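PDB 6WH1: X-ray repair cross complementing protein 1 variant from Homo sapiens, which probably acts as a scaffold in DNA single-strand break repair, assembling repair proteins and restraining PARP1, and is represented here by its C-terminal BRCT domain. Local coordinates for residues A[46-57]-A[87-95]. Sequence-based numbering, arbitrary orientation.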
ATOM      1  N   PHE A  46      13.817  -2.798  -3.032  1.00 40.97           N
ATOM      2  CA  PHE A  46      13.179  -3.083  -4.313  1.00 42.89           C
ATOM      3  C   PHE A  46      12.611  -1.794  -4.879  1.00 41.56           C
ATOM      4  O   PHE A  46      11.701  -1.202  -4.291  1.00 44.53           O
ATOM      5  CB  PHE A  46      12.068  -4.129  -4.163  1.00 40.42           C
ATOM      6  CG  PHE A  46      12.545  -5.447  -3.637  1.00 44.11           C
ATOM      7  CD1 PHE A  46      13.099  -6.386  -4.488  1.00 43.51           C
ATOM      8  CD2 PHE A  46      12.443  -5.744  -2.287  1.00 48.47           C
ATOM      9  CE1 PHE A  46      13.542  -7.601  -4.003  1.00 49.48           C
ATOM     10  CE2 PHE A  46      12.886  -6.959  -1.793  1.00 49.03           C
ATOM     11  CZ  PHE A  46      13.437  -7.888  -2.652  1.00 51.18           C
ATOM     12  N   VAL A  47      13.145  -1.359  -6.012  1.00 38.07           N
ATOM     13  CA  VAL A  47      12.562  -0.258  -6.764  1.00 38.12           C
ATOM     14  C   VAL A  47      11.597  -0.858  -7.778  1.00 40.95           C
ATOM     15  O   VAL A  47      11.982  -1.710  -8.585  1.00 38.75           O
ATOM     16  CB  VAL A  47      13.645   0.585  -7.453  1.00 37.03           C
ATOM     17  CG1 VAL A  47      13.014   1.579  -8.416  1.00 36.55           C
ATOM     18  CG2 VAL A  47      14.483   1.320  -6.418  1.00 37.77           C
ATOM     19  N   ILE A  48      10.338  -0.437  -7.717  1.00 40.44           N
ATOM     20  CA  ILE A  48       9.317  -0.859  -8.668  1.00 44.30           C
ATOM     21  C   ILE A  48       9.120   0.261  -9.681  1.00 50.07           C
ATOM     22  O   ILE A  48       8.784   1.391  -9.307  1.00 52.77           O
ATOM     23  CB  ILE A  48       7.997  -1.199  -7.958  1.00 41.75           C
ATOM     24  CG1 ILE A  48       8.267  -1.924  -6.632  1.00 38.74           C
ATOM     25  CG2 ILE A  48       7.099  -2.021  -8.872  1.00 42.45           C
ATOM     26  CD1 ILE A  48       8.856  -3.309  -6.789  1.00 41.81           C
ATOM     27  N   THR A  49       9.332  -0.042 -10.964  1.00 53.03           N
ATOM     28  CA  THR A  49       9.194   0.953 -12.021  1.00 57.66           C
ATOM     29  C   THR A  49       8.541   0.345 -13.249  1.00 58.25           C
ATOM     30  O   THR A  49       8.704  -0.843 -13.543  1.00 56.88           O
ATOM     31  CB  THR A  49      10.539   1.542 -12.467  1.00 59.67           C
ATOM     32  OG1 THR A  49      11.443   0.480 -12.798  1.00 62.62           O
ATOM     33  CG2 THR A  49      11.136   2.363 -11.383  1.00 61.50           C
ATOM     34  N   ALA A  50       7.809   1.189 -13.974  1.00 60.71           N
ATOM     35  CA  ALA A  50       7.418   0.892 -15.341  1.00 64.45           C
ATOM     36  C   ALA A  50       8.333   1.556 -16.353  1.00 68.02           C
ATOM     37  O   ALA A  50       8.329   1.167 -17.525  1.00 74.02           O
ATOM     38  CB  ALA A  50       5.974   1.336 -15.598  1.00 62.95           C
ATOM     39  N   GLN A  51       9.115   2.539 -15.921  1.00 67.89           N
ATOM     40  CA  GLN A  51      10.008   3.262 -16.804  1.00 67.59           C
ATOM     41  C   GLN A  51      11.268   2.449 -17.070  1.00 67.22           C
ATOM     42  O   GLN A  51      11.515   1.402 -16.465  1.00 70.22           O
ATOM     43  CB  GLN A  51      10.365   4.620 -16.207  1.00 67.65           C
ATOM     44  CG  GLN A  51       9.155   5.468 -15.883  1.00 74.59           C
ATOM     45  CD  GLN A  51       9.529   6.800 -15.277  1.00 83.86           C
ATOM     46  OE1 GLN A  51      10.600   6.949 -14.689  1.00 89.30           O
ATOM     47  NE2 GLN A  51       8.642   7.780 -15.409  1.00 86.66           N
ATOM     48  N   GLU A  52      12.076   2.959 -17.983  1.00 65.10           N
ATOM     49  CA  GLU A  52      13.258   2.250 -18.428  1.00 70.72           C
ATOM     50  C   GLU A  52      14.470   2.630 -17.585  1.00 68.88           C
ATOM     51  O   GLU A  52      14.471   3.628 -16.861  1.00 71.70           O
ATOM     52  CB  GLU A  52      13.514   2.537 -19.905  1.00 78.32           C
ATOM     53  CG  GLU A  52      12.430   2.025 -20.841  1.00 85.66           C
ATOM     54  CD  GLU A  52      12.220   0.520 -20.741  1.00 90.04           C
ATOM     55  OE1 GLU A  52      11.056   0.084 -20.849  1.00 93.67           O
ATOM     56  OE2 GLU A  52      13.207  -0.227 -20.556  1.00 90.77           O
ATOM     57  N   TRP A  53      15.506   1.797 -17.678  1.00 64.81           N
ATOM     58  CA  TRP A  53      16.751   2.043 -16.961  1.00 65.96           C
ATOM     59  C   TRP A  53      17.348   3.388 -17.361  1.00 70.11           C
ATOM     60  O   TRP A  53      17.435   3.713 -18.548  1.00 76.34           O
ATOM     61  CB  TRP A  53      17.743   0.914 -17.255  1.00 59.84           C
ATOM     62  CG  TRP A  53      18.977   0.931 -16.408  1.00 54.54           C
ATOM     63  CD1 TRP A  53      20.057   1.758 -16.542  1.00 55.80           C
ATOM     64  CD2 TRP A  53      19.267   0.068 -15.302  1.00 51.05           C
ATOM     65  NE1 TRP A  53      20.996   1.467 -15.582  1.00 56.54           N
ATOM     66  CE2 TRP A  53      20.536   0.433 -14.811  1.00 52.56           C
ATOM     67  CE3 TRP A  53      18.574  -0.975 -14.678  1.00 51.54           C
ATOM     68  CZ2 TRP A  53      21.124  -0.206 -13.724  1.00 52.50           C
ATOM     69  CZ3 TRP A  53      19.159  -1.607 -13.603  1.00 49.16           C
ATOM     70  CH2 TRP A  53      20.422  -1.222 -13.135  1.00 52.51           C
ATOM     71  N   ASP A  54      17.753   4.170 -16.367  1.00 68.98           N
ATOM     72  CA  ASP A  54      18.461   5.425 -16.567  1.00 74.22           C
ATOM     73  C   ASP A  54      19.617   5.480 -15.582  1.00 71.11           C
ATOM     74  O   ASP A  54      19.647   4.710 -14.612  1.00 69.97           O
ATOM     75  CB  ASP A  54      17.521   6.634 -16.410  1.00 82.19           C
ATOM     76  CG  ASP A  54      17.149   6.916 -14.965  1.00 86.34           C
ATOM     77  OD1 ASP A  54      17.979   7.495 -14.236  1.00 88.37           O
ATOM     78  OD2 ASP A  54      16.013   6.583 -14.566  1.00 85.46           O
ATOM     79  N   PRO A  55      20.614   6.369 -15.812  1.00 72.60           N
ATOM     80  CA  PRO A  55      21.834   6.356 -14.984  1.00 70.82           C
ATOM     81  C   PRO A  55      21.619   6.468 -13.479  1.00 66.71           C
ATOM     82  O   PRO A  55      22.496   6.075 -12.696  1.00 70.39           O
ATOM     83  CB  PRO A  55      22.615   7.564 -15.514  1.00 72.05           C
ATOM     84  CG  PRO A  55      22.223   7.644 -16.938  1.00 72.72           C
ATOM     85  CD  PRO A  55      20.769   7.254 -16.983  1.00 73.89           C
ATOM     86  N   SER A  56      20.474   7.005 -13.053  1.00 60.62           N
ATOM     87  CA  SER A  56      20.208   7.070 -11.619  1.00 61.43           C
ATOM     88  C   SER A  56      20.058   5.677 -11.018  1.00 60.57           C
ATOM     89  O   SER A  56      20.352   5.484  -9.833  1.00 65.50           O
ATOM     90  CB  SER A  56      18.965   7.919 -11.344  1.00 65.63           C
ATOM     91  OG  SER A  56      17.789   7.283 -11.809  1.00 69.20           O
ATOM     92  N   PHE A  57      19.625   4.698 -11.817  1.00 53.76           N
ATOM     93  CA  PHE A  57      19.614   3.311 -11.358  1.00 53.50           C
ATOM     94  C   PHE A  57      21.020   2.862 -10.974  1.00 51.72           C
ATOM     95  O   PHE A  57      21.241   2.303  -9.893  1.00 49.23           O
ATOM     96  CB  PHE A  57      19.049   2.390 -12.448  1.00 55.70           C
ATOM     97  CG  PHE A  57      17.555   2.508 -12.669  1.00 56.37           C
ATOM     98  CD1 PHE A  57      16.904   3.730 -12.597  1.00 59.51           C
ATOM     99  CD2 PHE A  57      16.810   1.385 -12.990  1.00 53.63           C
ATOM    100  CE1 PHE A  57      15.540   3.819 -12.816  1.00 61.18           C
ATOM    101  CE2 PHE A  57      15.448   1.472 -13.210  1.00 53.14           C
ATOM    102  CZ  PHE A  57      14.813   2.689 -13.124  1.00 56.35           C
ATOM    103  N   HIS A  87      11.586 -12.185  -7.830  1.00 45.72           N
ATOM    104  CA  HIS A  87      11.588 -10.924  -8.562  1.00 47.42           C
ATOM    105  C   HIS A  87      12.438 -10.974  -9.821  1.00 48.53           C
ATOM    106  O   HIS A  87      12.196 -10.186 -10.740  1.00 47.17           O
ATOM    107  CB  HIS A  87      12.097  -9.799  -7.666  1.00 52.16           C
ATOM    108  CG  HIS A  87      13.529  -9.958  -7.265  1.00 54.71           C
ATOM    109  ND1 HIS A  87      14.576  -9.581  -8.078  1.00 56.44           N
ATOM    110  CD2 HIS A  87      14.089 -10.467  -6.143  1.00 55.58           C
ATOM    111  CE1 HIS A  87      15.719  -9.845  -7.472  1.00 56.48           C
ATOM    112  NE2 HIS A  87      15.451 -10.384  -6.296  1.00 57.87           N
ATOM    113  N   GLN A  88      13.437 -11.864  -9.881  1.00 47.99           N
ATOM    114  CA  GLN A  88      14.262 -11.970 -11.078  1.00 48.09           C
ATOM    115  C   GLN A  88      13.432 -12.253 -12.321  1.00 54.66           C
ATOM    116  O   GLN A  88      13.871 -11.926 -13.431  1.00 53.35           O
ATOM    117  CB  GLN A  88      15.320 -13.064 -10.912  1.00 51.88           C
ATOM    118  CG  GLN A  88      16.287 -12.844  -9.761  1.00 46.15           C
ATOM    119  CD  GLN A  88      15.869 -13.596  -8.511  1.00 43.33           C
ATOM    120  OE1 GLN A  88      14.767 -13.397  -7.998  1.00 45.46           O
ATOM    121  NE2 GLN A  88      16.742 -14.476  -8.021  1.00 36.44           N
ATOM    122  N   LEU A  89      12.240 -12.840 -12.163  1.00 57.79           N
ATOM    123  CA  LEU A  89      11.398 -13.096 -13.327  1.00 61.16           C
ATOM    124  C   LEU A  89      10.903 -11.813 -13.987  1.00 59.60           C
ATOM    125  O   LEU A  89      10.494 -11.849 -15.152  1.00 60.11           O
ATOM    126  CB  LEU A  89      10.203 -13.963 -12.931  1.00 61.75           C
ATOM    127  CG  LEU A  89      10.346 -15.484 -12.998  1.00 59.84           C
ATOM    128  CD1 LEU A  89       9.076 -16.147 -12.485  1.00 56.84           C
ATOM    129  CD2 LEU A  89      10.645 -15.926 -14.414  1.00 63.21           C
ATOM    130  N   TYR A  90      10.943 -10.680 -13.281  1.00 54.61           N
ATOM    131  CA  TYR A  90      10.335  -9.440 -13.751  1.00 53.78           C
ATOM    132  C   TYR A  90      11.302  -8.269 -13.649  1.00 49.22           C
ATOM    133  O   TYR A  90      10.879  -7.122 -13.474  1.00 46.49           O
ATOM    134  CB  TYR A  90       9.055  -9.137 -12.968  1.00 53.72           C
ATOM    135  CG  TYR A  90       8.189 -10.356 -12.722  1.00 61.26           C
ATOM    136  CD1 TYR A  90       8.380 -11.156 -11.600  1.00 61.15           C
ATOM    137  CD2 TYR A  90       7.185 -10.709 -13.614  1.00 63.49           C
ATOM    138  CE1 TYR A  90       7.591 -12.271 -11.376  1.00 63.00           C
ATOM    139  CE2 TYR A  90       6.393 -11.822 -13.398  1.00 62.90           C
ATOM    140  CZ  TYR A  90       6.601 -12.598 -12.281  1.00 65.29           C
ATOM    141  OH  TYR A  90       5.813 -13.705 -12.065  1.00 71.93           O
ATOM    142  N   GLY A  91      12.602  -8.537 -13.765  1.00 47.05           N
ATOM    143  CA  GLY A  91      13.590  -7.515 -13.498  1.00 45.10           C
ATOM    144  C   GLY A  91      13.741  -6.496 -14.618  1.00 44.57           C
ATOM    145  O   GLY A  91      13.411  -6.739 -15.780  1.00 42.59           O
ATOM    146  N   VAL A  92      14.253  -5.329 -14.231  1.00 42.15           N
ATOM    147  CA  VAL A  92      14.605  -4.248 -15.144  1.00 42.53           C
ATOM    148  C   VAL A  92      16.125  -4.165 -15.207  1.00 45.91           C
ATOM    149  O   VAL A  92      16.793  -4.143 -14.167  1.00 49.45           O
ATOM    150  CB  VAL A  92      14.001  -2.909 -14.684  1.00 46.77           C
ATOM    151  CG1 VAL A  92      14.191  -1.833 -15.749  1.00 44.70           C
ATOM    152  CG2 VAL A  92      12.528  -3.081 -14.326  1.00 44.19           C
ATOM    153  N   VAL A  93      16.674  -4.133 -16.417  1.00 54.81           N
ATOM    154  CA  VAL A  93      18.123  -4.065 -16.601  1.00 57.49           C
ATOM    155  C   VAL A  93      18.421  -3.025 -17.677  1.00 60.65           C
ATOM    156  O   VAL A  93      17.511  -2.586 -18.396  1.00 61.90           O
ATOM    157  CB  VAL A  93      18.720  -5.444 -16.976  1.00 54.15           C
ATOM    158  CG1 VAL A  93      18.402  -6.484 -15.908  1.00 49.79           C
ATOM    159  CG2 VAL A  93      18.227  -5.884 -18.339  1.00 56.40           C
ATOM    160  N   PRO A  94      19.683  -2.599 -17.797  1.00 68.16           N
ATOM    161  CA  PRO A  94      20.014  -1.566 -18.791  1.00 78.09           C
ATOM    162  C   PRO A  94      19.645  -1.965 -20.212  1.00 89.66           C
ATOM    163  O   PRO A  94      19.730  -3.132 -20.603  1.00 89.96           O
ATOM    164  CB  PRO A  94      21.529  -1.395 -18.631  1.00 77.28           C
ATOM    165  CG  PRO A  94      21.793  -1.766 -17.222  1.00 73.37           C
ATOM    166  CD  PRO A  94      20.821  -2.865 -16.896  1.00 69.45           C
ATOM    167  N   GLN A  95      19.247  -0.962 -20.988  1.00102.10           N
ATOM    168  CA  GLN A  95      18.771  -1.144 -22.354  1.00113.79           C
ATOM    169  C   GLN A  95      19.705  -0.483 -23.363  1.00116.17           C
ATOM    170  O   GLN A  95      20.803  -0.968 -23.618  1.00117.50           O
ATOM    171  CB  GLN A  95      17.374  -0.555 -22.489  1.00124.14           C
ATOM    172  CG  GLN A  95      17.381   0.957 -22.434  1.00133.98           C
ATOM    173  CD  GLN A  95      16.330   1.502 -21.505  1.00140.36           C
ATOM    174  OE1 GLN A  95      15.811   0.780 -20.653  1.00140.92           O
ATOM    175  NE2 GLN A  95      16.018   2.785 -21.651  1.00145.02           N
TER
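F46, on a central strand of the parallel BRCT sheet (order 2-1-3-4), directs its ring edge at the face of H87 in an offset edge-to-face pair: the planes stand at 65°, and CE1 of F46 comes 3.6 Å from CD2 of H87. F11 of strand 10-13 and W74 of helix 72-81 also meet the F46 ring. At the end of the strand, T49 OG1 lies 4.0 Å from CG2 of V92; it is buried here without a polar partner in the model. The bent E52 chain brings CB and OE2 against the Q95 amide, a detail left uncertain by the poor order of Q95, and R71 offers this acid a weak, long ion pair. W53 makes the largest single contribution. Its N donates a weak bond to Q95 OE1 over 3.2 Å, bent to 128° at the hydrogen. With CG anti to the backbone N (chi1 -171°), its indole lies alongside P94, whose CG makes a CH-pi contact 3.6 Å from the five-membered-ring centroid, while F57 CB covers the opposite face. The indole edge faces the tail backbone, CZ3 being 3.5 Å from V92 O. An alanine in place of W53 is likely to leave P94 and F57 CB without the flat surface that separates them, opening a gap between the tail and helix 55-63. That helix begins after D54, an N-cap whose OD1 accepts S56 N from above the carboxylate plane. Within the helix, F57 adds a looser apolar contact, its CE2 4.4 Å from V92 CG1.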